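Local coordinates for protein soluble inorganic pyrophosphatase (Toxoplasma gondii, PDB 5WRT) that probably hydrolyses inorganic diphosphate to phosphate with the help of bound magnesium ions, as expected of a soluble family I pyrophosphatase, at residues V51-P54 with K55-R59. Residues are numbered along the deposited sequence; the frame is centred on the assembly and turned at random.
Sequences VEIP and KNTRR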
ATOM      1  N   VAL A  51     -17.636  -3.426  11.033  1.00 25.54           N
ATOM      2  CA  VAL A  51     -16.743  -3.732   9.922  1.00 25.66           C
ATOM      3  C   VAL A  51     -17.417  -3.295   8.630  1.00 26.63           C
ATOM      4  O   VAL A  51     -18.497  -3.786   8.284  1.00 27.28           O
ATOM      5  CB  VAL A  51     -16.395  -5.227   9.888  1.00 26.00           C
ATOM      6  CG1 VAL A  51     -15.473  -5.532   8.717  1.00 24.78           C
ATOM      7  CG2 VAL A  51     -15.763  -5.652  11.204  1.00 26.00           C
ATOM      8  N   GLU A  52     -16.779  -2.371   7.913  1.00 26.31           N
ATOM      9  CA  GLU A  52     -17.262  -1.924   6.612  1.00 26.20           C
ATOM     10  C   GLU A  52     -16.495  -2.565   5.462  1.00 27.99           C
ATOM     11  O   GLU A  52     -17.105  -3.061   4.509  1.00 28.24           O
ATOM     12  CB  GLU A  52     -17.175  -0.395   6.508  1.00 25.23           C
ATOM     13  CG  GLU A  52     -18.088   0.355   7.468  1.00 25.28           C
ATOM     14  CD  GLU A  52     -17.831   1.854   7.474  1.00 26.09           C
ATOM     15  OE1 GLU A  52     -16.673   2.267   7.248  1.00 25.46           O
ATOM     16  OE2 GLU A  52     -18.789   2.622   7.704  1.00 26.16           O
ATOM     17  N   ILE A  53     -15.169  -2.571   5.534  1.00 26.39           N
ATOM     18  CA  ILE A  53     -14.339  -3.112   4.462  1.00 26.02           C
ATOM     19  C   ILE A  53     -13.559  -4.308   4.995  1.00 26.36           C
ATOM     20  O   ILE A  53     -12.677  -4.143   5.850  1.00 27.83           O
ATOM     21  CB  ILE A  53     -13.402  -2.037   3.889  1.00 25.49           C
ATOM     22  CG1 ILE A  53     -14.221  -0.945   3.196  1.00 25.02           C
ATOM     23  CG2 ILE A  53     -12.399  -2.657   2.929  1.00 23.77           C
ATOM     24  CD1 ILE A  53     -13.411   0.257   2.783  1.00 26.46           C
ATOM     25  N   PRO A  54     -13.848  -5.517   4.524  1.00 27.01           N
ATOM     26  CA  PRO A  54     -13.143  -6.697   5.031  1.00 26.95           C
ATOM     27  C   PRO A  54     -11.683  -6.709   4.617  1.00 26.78           C
ATOM     28  O   PRO A  54     -11.289  -6.116   3.610  1.00 25.65           O
ATOM     29  CB  PRO A  54     -13.897  -7.868   4.391  1.00 26.91           C
ATOM     30  CG  PRO A  54     -15.212  -7.310   3.999  1.00 27.83           C
ATOM     31  CD  PRO A  54     -14.948  -5.886   3.620  1.00 27.63           C
ATOM     32  N   LYS A  55     -10.881  -7.393   5.430  1.00 26.09           N
ATOM     33  CA  LYS A  55      -9.485  -7.649   5.109  1.00 25.30           C
ATOM     34  C   LYS A  55      -9.352  -8.230   3.706  1.00 26.80           C
ATOM     35  O   LYS A  55     -10.092  -9.142   3.326  1.00 28.05           O
ATOM     36  CB  LYS A  55      -8.900  -8.608   6.149  1.00 28.12           C
ATOM     37  CG  LYS A  55      -7.504  -9.133   5.859  1.00 27.08           C
ATOM     38  CD  LYS A  55      -7.124 -10.207   6.878  1.00 29.20           C
ATOM     39  CE  LYS A  55      -5.617 -10.329   7.046  1.00 30.66           C
ATOM     40  NZ  LYS A  55      -5.055  -9.232   7.889  1.00 33.24           N
ATOM     41  N   ASN A  56      -8.424  -7.665   2.930  1.00 26.82           N
ATOM     42  CA  ASN A  56      -8.068  -8.137   1.591  1.00 27.58           C
ATOM     43  C   ASN A  56      -9.151  -7.845   0.551  1.00 28.01           C
ATOM     44  O   ASN A  56      -9.356  -8.632  -0.374  1.00 28.62           O
ATOM     45  CB  ASN A  56      -7.720  -9.630   1.596  1.00 27.75           C
ATOM     46  CG  ASN A  56      -6.353  -9.904   2.190  1.00 28.40           C
ATOM     47  OD1 ASN A  56      -5.467  -9.050   2.152  1.00 28.36           O
ATOM     48  ND2 ASN A  56      -6.175 -11.095   2.747  1.00 30.99           N
ATOM     49  N   THR A  57      -9.857  -6.724   0.691  1.00 27.69           N
ATOM     50  CA  THR A  57     -10.781  -6.243  -0.328  1.00 28.69           C
ATOM     51  C   THR A  57     -10.490  -4.772  -0.599  1.00 28.64           C
ATOM     52  O   THR A  57      -9.698  -4.133   0.099  1.00 27.18           O
ATOM     53  CB  THR A  57     -12.251  -6.423   0.082  1.00 29.16           C
ATOM     54  OG1 THR A  57     -12.554  -5.569   1.192  1.00 28.36           O
ATOM     55  CG2 THR A  57     -12.540  -7.873   0.455  1.00 29.58           C
ATOM     56  N   ARG A  58     -11.137  -4.227  -1.632  1.00 30.16           N
ATOM     57  CA  ARG A  58     -10.866  -2.851  -2.023  1.00 31.15           C
ATOM     58  C   ARG A  58     -12.108  -2.048  -2.391  1.00 30.96           C
ATOM     59  O   ARG A  58     -11.970  -0.873  -2.743  1.00 31.62           O
ATOM     60  CB  ARG A  58      -9.842  -2.792  -3.172  1.00 31.33           C
ATOM     61  CG  ARG A  58     -10.286  -3.332  -4.508  1.00 32.87           C
ATOM     62  CD  ARG A  58      -9.279  -2.898  -5.561  1.00 32.87           C
ATOM     63  NE  ARG A  58      -9.545  -3.471  -6.875  1.00 38.00           N
ATOM     64  CZ  ARG A  58      -8.685  -4.239  -7.538  1.00 37.08           C
ATOM     65  NH1 ARG A  58      -7.502  -4.520  -7.009  1.00 34.63           N
ATOM     66  NH2 ARG A  58      -9.007  -4.719  -8.732  1.00 36.97           N
ATOM     67  N   ARG A  59     -13.303  -2.633  -2.346  1.00 30.06           N
ATOM     68  CA  ARG A  59     -14.506  -1.848  -2.582  1.00 32.74           C
ATOM     69  C   ARG A  59     -14.759  -0.926  -1.396  1.00 31.92           C
ATOM     70  O   ARG A  59     -14.672  -1.339  -0.236  1.00 31.41           O
ATOM     71  CB  ARG A  59     -15.716  -2.755  -2.799  1.00 35.33           C
ATOM     72  CG  ARG A  59     -15.660  -3.598  -4.055  1.00 36.29           C
ATOM     73  CD  ARG A  59     -16.979  -4.321  -4.283  1.00 39.89           C
ATOM     74  NE  ARG A  59     -16.990  -5.035  -5.555  1.00 41.96           N
ATOM     75  CZ  ARG A  59     -16.702  -6.325  -5.693  1.00 44.16           C
ATOM     76  NH1 ARG A  59     -16.381  -7.052  -4.631  1.00 43.22           N
ATOM     77  NH2 ARG A  59     -16.736  -6.888  -6.894  1.00 44.61           N
TER
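The carbonyl oxygen P54 O is gripped twice by one residue: T57 OG1 donates a hydrogen bond to it at 2.8 Å, and T57 N adds a weak one at 3.3 Å. The hydroxyl approaches at a C=O...O angle of 131°, somewhat tilted from the carbonyl plane. With chi1 at 67° the hydroxyl is flanked by the N and C of its own backbone, which turns it back over P54; a short side chain with a donor suits this. OG1 also touches two carbons, P54 CD and I53 CG2, each at 3.4 Å. Further along, I53 CG1 and CD1 lie against the backbone oxygen R59 O, at 3.5 and 3.6 Å, and the beta-branched side chain, suited to a strand, also touches Y85 of strand 84-89. K55 and N56 occupy the two central positions of the turn, and N56 takes the positive phi (72°) that asparagine tolerates better than most residues. K55 points away, its NZ hydrogen-bonded to Y90 O, and the side chains of K55 and N56 pack on L196 of the second subunit. E52, which binds magnesium in a structure of this protein though not in this chain, forms with I53 a classic bulge opposite Y93, its OE2 taking a bond from M63 N. The whole is a type II beta turn from P54 to T57 with a G1 bulge at N56 and T57 opposite L89, joining strand 47-53 of the pyrophosphatase's six-stranded sheet to strand 57-63, with the I53 side chain about 7 Å from a bound magnesium ion.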